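Local atomic coordinates of hypothetical protein SA0798 (Staphylococcus aureus subsp. aureus N315, PDB entry 1XG8), a protein that is of unknown function but belongs to the thioredoxin clan and folds as a thioredoxin-like domain. Residues D30-L35 with Y50-I55; V11-D16 with L82-D87; R41-I46 with Q99-I104. All coordinates share one frame; numbering follows the deposited sequence.

Interaction 1: residues D30-L35 with Y50-I55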
# COMPACT_ATOMS: atom_id res chain seq x y z
N ASP A 30 -2.59 6.47 -9.25
CA ASP A 30 -3.00 5.41 -10.17
C ASP A 30 -3.11 4.10 -9.39
O ASP A 30 -4.13 3.41 -9.45
CB ASP A 30 -1.97 5.22 -11.30
CG ASP A 30 -1.87 6.42 -12.23
OD1 ASP A 30 -2.91 7.07 -12.49
OD2 ASP A 30 -0.75 6.71 -12.71
N ILE A 31 -2.04 3.78 -8.65
CA ILE A 31 -1.95 2.59 -7.82
C ILE A 31 -3.09 2.56 -6.80
O ILE A 31 -3.74 1.53 -6.60
CB ILE A 31 -0.60 2.55 -7.07
CG1 ILE A 31 0.54 2.35 -8.07
CG2 ILE A 31 -0.62 1.47 -5.99
CD1 ILE A 31 0.49 1.04 -8.86
N TYR A 32 -3.33 3.70 -6.17
CA TYR A 32 -4.39 3.79 -5.18
C TYR A 32 -5.75 3.52 -5.81
O TYR A 32 -6.61 2.88 -5.22
CB TYR A 32 -4.35 5.18 -4.54
CG TYR A 32 -5.41 5.41 -3.48
CD1 TYR A 32 -6.64 5.97 -3.81
CD2 TYR A 32 -5.15 5.12 -2.14
CE1 TYR A 32 -7.60 6.24 -2.83
CE2 TYR A 32 -6.11 5.38 -1.15
CZ TYR A 32 -7.33 5.94 -1.51
OH TYR A 32 -8.24 6.28 -0.54
N ASP A 33 -5.95 4.00 -7.03
CA ASP A 33 -7.22 3.77 -7.70
C ASP A 33 -7.32 2.36 -8.25
O ASP A 33 -8.41 1.81 -8.38
CB ASP A 33 -7.40 4.76 -8.84
CG ASP A 33 -7.70 6.15 -8.35
OD1 ASP A 33 -7.63 7.09 -9.18
OD2 ASP A 33 -8.02 6.29 -7.15
N TRP A 34 -6.18 1.79 -8.61
CA TRP A 34 -6.10 0.44 -9.16
C TRP A 34 -6.29 -0.61 -8.09
O TRP A 34 -7.01 -1.59 -8.27
CB TRP A 34 -4.74 0.28 -9.81
CG TRP A 34 -4.29 -1.11 -10.04
CD1 TRP A 34 -4.65 -1.93 -11.07
CD2 TRP A 34 -3.31 -1.82 -9.28
NE1 TRP A 34 -3.94 -3.10 -11.01
CE2 TRP A 34 -3.10 -3.06 -9.92
CE3 TRP A 34 -2.57 -1.52 -8.12
CZ2 TRP A 34 -2.19 -4.00 -9.44
CZ3 TRP A 34 -1.66 -2.46 -7.65
CH2 TRP A 34 -1.48 -3.69 -8.31
N LEU A 35 -5.63 -0.39 -6.97
CA LEU A 35 -5.67 -1.30 -5.83
C LEU A 35 -7.09 -1.61 -5.34
O LEU A 35 -7.44 -2.76 -5.06
CB LEU A 35 -4.84 -0.69 -4.71
CG LEU A 35 -4.24 -1.57 -3.62
CD1 LEU A 35 -3.39 -2.68 -4.23
CD2 LEU A 35 -3.40 -0.69 -2.73
N TYR A 50 -9.48 1.97 2.53
CA TYR A 50 -8.33 2.60 1.89
C TYR A 50 -8.03 4.03 2.31
O TYR A 50 -8.93 4.82 2.57
CB TYR A 50 -8.51 2.55 0.36
CG TYR A 50 -8.74 1.15 -0.16
CD1 TYR A 50 -9.97 0.53 0.02
CD2 TYR A 50 -7.73 0.44 -0.79
CE1 TYR A 50 -10.19 -0.78 -0.42
CE2 TYR A 50 -7.93 -0.87 -1.24
CZ TYR A 50 -9.17 -1.47 -1.04
OH TYR A 50 -9.38 -2.76 -1.46
N THR A 51 -6.74 4.35 2.37
CA THR A 51 -6.30 5.68 2.73
C THR A 51 -5.09 6.07 1.91
O THR A 51 -4.20 5.26 1.66
CB THR A 51 -5.92 5.77 4.22
OG1 THR A 51 -7.04 5.42 5.03
CG2 THR A 51 -5.47 7.20 4.56
N TYR A 52 -5.07 7.33 1.49
CA TYR A 52 -3.96 7.85 0.71
C TYR A 52 -3.30 8.96 1.50
O TYR A 52 -3.95 9.89 1.97
CB TYR A 52 -4.45 8.41 -0.63
CG TYR A 52 -3.38 9.13 -1.43
CD1 TYR A 52 -2.28 8.45 -1.96
CD2 TYR A 52 -3.48 10.51 -1.66
CE1 TYR A 52 -1.32 9.12 -2.71
CE2 TYR A 52 -2.51 11.18 -2.41
CZ TYR A 52 -1.44 10.48 -2.93
OH TYR A 52 -0.50 11.15 -3.68
N ILE A 53 -1.98 8.84 1.64
CA ILE A 53 -1.21 9.82 2.38
C ILE A 53 -0.14 10.47 1.51
O ILE A 53 0.82 9.83 1.08
CB ILE A 53 -0.56 9.17 3.62
CG1 ILE A 53 -1.65 8.82 4.62
CG2 ILE A 53 0.49 10.10 4.22
CD1 ILE A 53 -1.15 8.05 5.81
N ASP A 54 -0.34 11.75 1.24
CA ASP A 54 0.58 12.54 0.44
C ASP A 54 1.71 12.94 1.38
O ASP A 54 1.50 13.72 2.30
CB ASP A 54 -0.15 13.78 -0.07
CG ASP A 54 0.64 14.56 -1.08
OD1 ASP A 54 1.83 14.82 -0.82
OD2 ASP A 54 0.07 14.92 -2.14
N ILE A 55 2.91 12.39 1.17
CA ILE A 55 4.04 12.70 2.04
C ILE A 55 4.43 14.18 2.01
O ILE A 55 5.42 14.60 2.63
CB ILE A 55 5.27 11.82 1.69
CG1 ILE A 55 5.78 12.13 0.30
CG2 ILE A 55 4.88 10.35 1.73
CD1 ILE A 55 6.94 11.24 -0.12
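Centred on Tyr32 and Tyr52, whose CA atoms stand 7.2 Å apart, helix 30-35 runs back along strand 50-54, the two axes 9.8 Å apart and almost exactly antiparallel at 177°. The pair belongs to the beta-alpha-beta unit of the thioredoxin-like fold, in which strand 8-14 leads into helix 28-42 and the chain returns as the parallel strand 48-54. Tyr32 carries most of the contact. With CG anti to the backbone N (chi1 -180°), its ring drops from the helix onto the strand, and CE2 reaches the peptide between Thr51 and Tyr52, 3.3 Å from Thr51 C. Tyr52 CB lies over one face of this ring, 3.8 Å from its centroid, as a CH-pi contact. Beyond CB the Tyr52 ring swings off past the helix segment, yet it turns an edge toward the same tyrosine: the two rings form an edge-to-face pair with centroids 5.7 Å apart and planes at 62°. Tyr32 also touches Val12, so it bridges the edge strand and its inner neighbour, while Tyr52 continues along the helix to Ser28 and Lys29. Tyr50, two residues before Tyr52 on the same side of the strand, sends its ring toward Gln36 and Leu39. Its CB backs the outer end of Tyr32, 3.8 Å from Tyr32 OH, and its CE2 lies 4.4 Å from Leu35 CG.

Interaction 2: residues V11-D16 with L82-D87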
# COMPACT_ATOMS: atom_id res chain seq x y z
N VAL A 11 -3.07 1.24 3.09
CA VAL A 11 -2.61 2.61 2.85
C VAL A 11 -1.61 2.70 1.71
O VAL A 11 -0.84 1.76 1.45
CB VAL A 11 -1.96 3.22 4.12
CG1 VAL A 11 -1.56 4.67 3.87
CG2 VAL A 11 -2.92 3.14 5.29
N VAL A 12 -1.67 3.83 1.01
CA VAL A 12 -0.75 4.12 -0.08
C VAL A 12 -0.08 5.44 0.29
O VAL A 12 -0.74 6.48 0.41
CB VAL A 12 -1.48 4.30 -1.45
CG1 VAL A 12 -0.55 4.98 -2.46
CG2 VAL A 12 -1.91 2.94 -1.99
N TYR A 13 1.22 5.39 0.53
CA TYR A 13 1.97 6.60 0.84
C TYR A 13 2.54 7.03 -0.51
O TYR A 13 3.05 6.20 -1.26
CB TYR A 13 3.12 6.29 1.81
CG TYR A 13 2.66 5.82 3.16
CD1 TYR A 13 2.37 6.73 4.18
CD2 TYR A 13 2.47 4.47 3.42
CE1 TYR A 13 1.91 6.30 5.42
CE2 TYR A 13 2.01 4.03 4.65
CZ TYR A 13 1.73 4.95 5.65
OH TYR A 13 1.28 4.50 6.87
N GLY A 14 2.44 8.31 -0.82
CA GLY A 14 2.97 8.78 -2.08
C GLY A 14 2.86 10.28 -2.21
O GLY A 14 2.80 11.00 -1.22
N ALA A 15 2.83 10.75 -3.45
CA ALA A 15 2.71 12.17 -3.70
C ALA A 15 2.10 12.37 -5.08
O ALA A 15 2.05 11.45 -5.89
CB ALA A 15 4.08 12.82 -3.62
N ASP A 16 1.63 13.58 -5.34
CA ASP A 16 1.01 13.88 -6.62
C ASP A 16 2.06 14.08 -7.71
O ASP A 16 1.75 14.50 -8.82
CB ASP A 16 0.13 15.12 -6.49
CG ASP A 16 -0.86 15.25 -7.62
OD1 ASP A 16 -1.45 14.22 -8.03
OD2 ASP A 16 -1.06 16.38 -8.11
N LEU A 82 4.03 3.60 -1.89
CA LEU A 82 4.35 2.59 -0.89
C LEU A 82 3.01 2.05 -0.43
O LEU A 82 2.10 2.82 -0.09
CB LEU A 82 5.11 3.19 0.30
CG LEU A 82 5.32 2.26 1.51
CD1 LEU A 82 6.32 1.16 1.19
CD2 LEU A 82 5.83 3.08 2.68
N ILE A 83 2.86 0.73 -0.44
CA ILE A 83 1.63 0.10 -0.01
C ILE A 83 1.83 -0.63 1.30
O ILE A 83 2.83 -1.33 1.47
CB ILE A 83 1.12 -0.94 -1.04
CG1 ILE A 83 0.90 -0.28 -2.41
CG2 ILE A 83 -0.17 -1.58 -0.55
CD1 ILE A 83 0.15 -1.13 -3.41
N THR A 84 0.92 -0.43 2.25
CA THR A 84 0.99 -1.14 3.52
C THR A 84 -0.41 -1.62 3.85
O THR A 84 -1.39 -0.97 3.50
CB THR A 84 1.49 -0.27 4.71
OG1 THR A 84 0.58 0.79 4.95
CG2 THR A 84 2.88 0.29 4.44
N MET A 85 -0.51 -2.78 4.49
CA MET A 85 -1.80 -3.33 4.89
C MET A 85 -1.72 -3.67 6.36
O MET A 85 -0.93 -4.53 6.76
CB MET A 85 -2.16 -4.58 4.09
CG MET A 85 -3.50 -5.18 4.52
SD MET A 85 -4.06 -6.57 3.51
CE MET A 85 -2.98 -7.85 4.09
N ASN A 86 -2.51 -2.97 7.16
CA ASN A 86 -2.51 -3.16 8.60
C ASN A 86 -1.14 -2.78 9.15
O ASN A 86 -0.61 -3.42 10.06
CB ASN A 86 -2.87 -4.61 8.93
CG ASN A 86 -4.33 -4.93 8.64
OD1 ASN A 86 -4.69 -6.07 8.35
ND2 ASN A 86 -5.19 -3.91 8.74
N ASP A 87 -0.57 -1.72 8.57
CA ASP A 87 0.73 -1.19 8.95
C ASP A 87 1.93 -2.05 8.62
O ASP A 87 3.04 -1.79 9.09
CB ASP A 87 0.77 -0.87 10.45
CG ASP A 87 0.02 0.39 10.79
OD1 ASP A 87 0.37 1.46 10.24
OD2 ASP A 87 -0.93 0.33 11.60
O HOH W 1 0.74 1.94 7.53
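The Tyr13 ring meets Thr84 at its edge, where Thr84 OG1 lies near the ring plane, 3.6 Å from Tyr13 CE2, and a water sits in plane beside the hydroxyl; Val11 CG1 covers one face, offset toward the rim. Tyr13 CG stands anti to the carbonyl carbon (chi1 -64°), which sets the side chain alongside Leu82, both pointing the same way, with Tyr13 CD2 3.7 Å from Leu82 CD2. The water is held by three groups: it donates to Tyr13 OH at 2.7 Å and to Asp87 OD1, and also bonds Thr84 OG1. Tyr13 OH has a further hydrogen-bonding partner in Asp66 OD1 of helix 64-74, so the hydroxyl has both the water and a carboxylate as partners. Beneath these groups the strands pair antiparallel. Val11 N bonds Thr84 O at 2.8 Å, and Thr84 N returns to Val11 O; Tyr13 and Leu82 exchange a second such pair of bonds. Between them, the non-hydrogen-bonded pair Val12 and Ile83 turns to the other side of the sheet, Val12 CG2 being 4.3 Å from Ile83 CG1, toward Leu35 of helix 28-42. The carbonyl of Leu82 also receives a CA-H contact from Val12. This antiparallel seam between the two central strands, 8-14 and 82-85, joins the beta-alpha-beta and beta-beta-alpha halves of a thioredoxin-like fold.

Interaction 3: residues R41-I46 with Q99-I104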
# COMPACT_ATOMS: atom_id res chain seq x y z
N ARG A 41 -12.29 -7.38 -6.31
CA ARG A 41 -12.55 -8.45 -7.27
C ARG A 41 -11.92 -9.80 -6.89
O ARG A 41 -12.56 -10.84 -7.01
CB ARG A 41 -12.06 -8.01 -8.64
CG ARG A 41 -12.04 -9.08 -9.71
CD ARG A 41 -11.84 -8.44 -11.07
NE ARG A 41 -10.70 -7.52 -11.09
CZ ARG A 41 -10.73 -6.30 -11.62
NH1 ARG A 41 -11.84 -5.83 -12.18
NH2 ARG A 41 -9.64 -5.53 -11.59
N LYS A 42 -10.67 -9.78 -6.44
CA LYS A 42 -9.98 -11.00 -6.07
C LYS A 42 -10.32 -11.50 -4.67
O LYS A 42 -10.29 -12.70 -4.42
CB LYS A 42 -8.47 -10.80 -6.21
CG LYS A 42 -8.06 -10.48 -7.64
CD LYS A 42 -6.56 -10.33 -7.76
CE LYS A 42 -6.13 -10.46 -9.21
NZ LYS A 42 -6.37 -11.84 -9.73
N TYR A 43 -10.65 -10.57 -3.77
CA TYR A 43 -11.01 -10.96 -2.41
C TYR A 43 -12.33 -10.31 -2.02
O TYR A 43 -12.39 -9.44 -1.14
CB TYR A 43 -9.91 -10.56 -1.43
CG TYR A 43 -8.55 -11.09 -1.86
CD1 TYR A 43 -7.70 -10.30 -2.64
CD2 TYR A 43 -8.14 -12.38 -1.53
CE1 TYR A 43 -6.47 -10.78 -3.08
CE2 TYR A 43 -6.91 -12.88 -1.97
CZ TYR A 43 -6.09 -12.07 -2.74
OH TYR A 43 -4.88 -12.54 -3.20
N PRO A 44 -13.43 -10.75 -2.65
CA PRO A 44 -14.81 -10.30 -2.48
C PRO A 44 -15.30 -10.37 -1.04
O PRO A 44 -16.06 -9.51 -0.60
CB PRO A 44 -15.60 -11.25 -3.37
CG PRO A 44 -14.60 -11.70 -4.38
CD PRO A 44 -13.39 -11.92 -3.55
N ASN A 45 -14.86 -11.39 -0.31
CA ASN A 45 -15.30 -11.56 1.06
C ASN A 45 -14.46 -10.88 2.11
O ASN A 45 -14.73 -11.01 3.30
CB ASN A 45 -15.41 -13.05 1.39
CG ASN A 45 -16.33 -13.79 0.43
OD1 ASN A 45 -17.48 -13.41 0.24
ND2 ASN A 45 -15.82 -14.86 -0.19
N ILE A 46 -13.43 -10.15 1.69
CA ILE A 46 -12.59 -9.46 2.67
C ILE A 46 -12.94 -7.99 2.60
O ILE A 46 -13.22 -7.46 1.53
CB ILE A 46 -11.08 -9.65 2.38
CG1 ILE A 46 -10.73 -11.14 2.40
CG2 ILE A 46 -10.25 -8.90 3.42
CD1 ILE A 46 -9.26 -11.42 2.20
N GLN A 99 2.77 -9.36 -5.90
CA GLN A 99 3.24 -8.94 -4.58
C GLN A 99 2.04 -8.68 -3.67
O GLN A 99 2.04 -9.05 -2.49
CB GLN A 99 4.05 -7.65 -4.66
CG GLN A 99 5.26 -7.72 -5.53
CD GLN A 99 6.14 -6.50 -5.33
OE1 GLN A 99 6.71 -6.32 -4.25
NE2 GLN A 99 6.24 -5.65 -6.35
N ILE A 100 1.03 -8.02 -4.22
CA ILE A 100 -0.17 -7.72 -3.48
C ILE A 100 -0.94 -9.00 -3.18
O ILE A 100 -1.34 -9.24 -2.04
CB ILE A 100 -1.12 -6.78 -4.26
CG1 ILE A 100 -0.35 -5.55 -4.77
CG2 ILE A 100 -2.27 -6.37 -3.36
CD1 ILE A 100 0.37 -4.81 -3.71
N THR A 101 -1.16 -9.83 -4.20
CA THR A 101 -1.92 -11.06 -3.99
C THR A 101 -1.22 -12.10 -3.12
O THR A 101 -1.83 -12.70 -2.23
CB THR A 101 -2.34 -11.71 -5.34
OG1 THR A 101 -1.18 -11.98 -6.13
CG2 THR A 101 -3.28 -10.78 -6.09
N ARG A 102 0.07 -12.31 -3.37
CA ARG A 102 0.78 -13.29 -2.58
C ARG A 102 0.87 -12.90 -1.11
O ARG A 102 0.93 -13.75 -0.24
CB ARG A 102 2.18 -13.53 -3.16
CG ARG A 102 2.14 -14.28 -4.48
CD ARG A 102 3.52 -14.51 -5.05
NE ARG A 102 3.44 -15.22 -6.33
CZ ARG A 102 4.49 -15.59 -7.05
NH1 ARG A 102 5.73 -15.33 -6.64
NH2 ARG A 102 4.31 -16.24 -8.20
N PHE A 103 0.87 -11.60 -0.84
CA PHE A 103 0.92 -11.12 0.54
C PHE A 103 -0.38 -11.49 1.26
O PHE A 103 -0.37 -11.96 2.39
CB PHE A 103 1.12 -9.60 0.58
CG PHE A 103 1.24 -9.04 1.97
CD1 PHE A 103 2.46 -9.02 2.62
CD2 PHE A 103 0.11 -8.54 2.64
CE1 PHE A 103 2.58 -8.50 3.93
CE2 PHE A 103 0.21 -8.02 3.94
CZ PHE A 103 1.45 -8.01 4.59
N ILE A 104 -1.51 -11.27 0.59
CA ILE A 104 -2.81 -11.60 1.17
C ILE A 104 -3.03 -13.11 1.19
O ILE A 104 -3.40 -13.68 2.22
CB ILE A 104 -3.95 -10.92 0.38
CG1 ILE A 104 -3.86 -9.41 0.56
CG2 ILE A 104 -5.31 -11.43 0.86
CD1 ILE A 104 -4.87 -8.66 -0.28
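Tyr43 OH is hydrogen-bonded to Asp105 OD1, one turn beyond Thr101 in helix 97-110, and on its way packs against Thr101, 3.4 Å from Thr101 CB. The phenol is thus held at its polar end while carbon atoms support the ring. Ile104 does most of that: its CG2 sits over one face of the Tyr43 ring, 3.8 Å from the centroid and 18° off the normal, a CH-pi contact in which the methyl is displaced toward the CE2 side of the rim. The other branch of Ile104 ends over the same face, nearer the opposite edge, with Ile104 CD1 3.9 Å from Tyr43 CE1, so the two methyls together cover that face. In the thioredoxin-like fold, helices 28-42 and 97-110 lie on the same side of the sheet, and here the end of the first meets the middle of the last. Tyr43 is the first residue to leave the helical conformation; it opens a type I turn, closed by Ile46 N bonding Tyr43 O at 3.1 Å, that brings Ile46 back to the same neighbour. Ile46 runs antiparallel beside Ile104, with Ile46 CD1 4.2 Å from Ile104 CG2. At the outer margin, Thr101 has OG1 set between its backbone N and carbonyl carbon (chi1 58°), where it bonds Lys98 O within its own helix. That rotation leaves CG2 to meet the aliphatic part of Lys42, whose CD lies 3.7 Å from Thr101 CG2.

Interaction 2 is the most central, a buried backbone pairing of the two inner strands; interaction 1 lies nearer the surface and lays a helix on the edge strand 48-54, and interaction 3, also largely buried though farther from the centre, joins the end of helix 28-42 and the turn after it to helix 97-110. Backbone bonds carry interaction 2, whereas aromatic and aliphatic packing carries the other two. Strand 8-14 links interactions 1 and 2 directly, since Gly14 bonds Ile53 and Ile55. Helix 28-42 serves both 1 and 3, and Leu35 CD1 touches Ile100 CG2 4.0 Å away. Interactions 2 and 3 meet where Ile83 CD1 lies 3.7 Å from Ile100 CD1 and Met85 packs on Phe103 and Ile104.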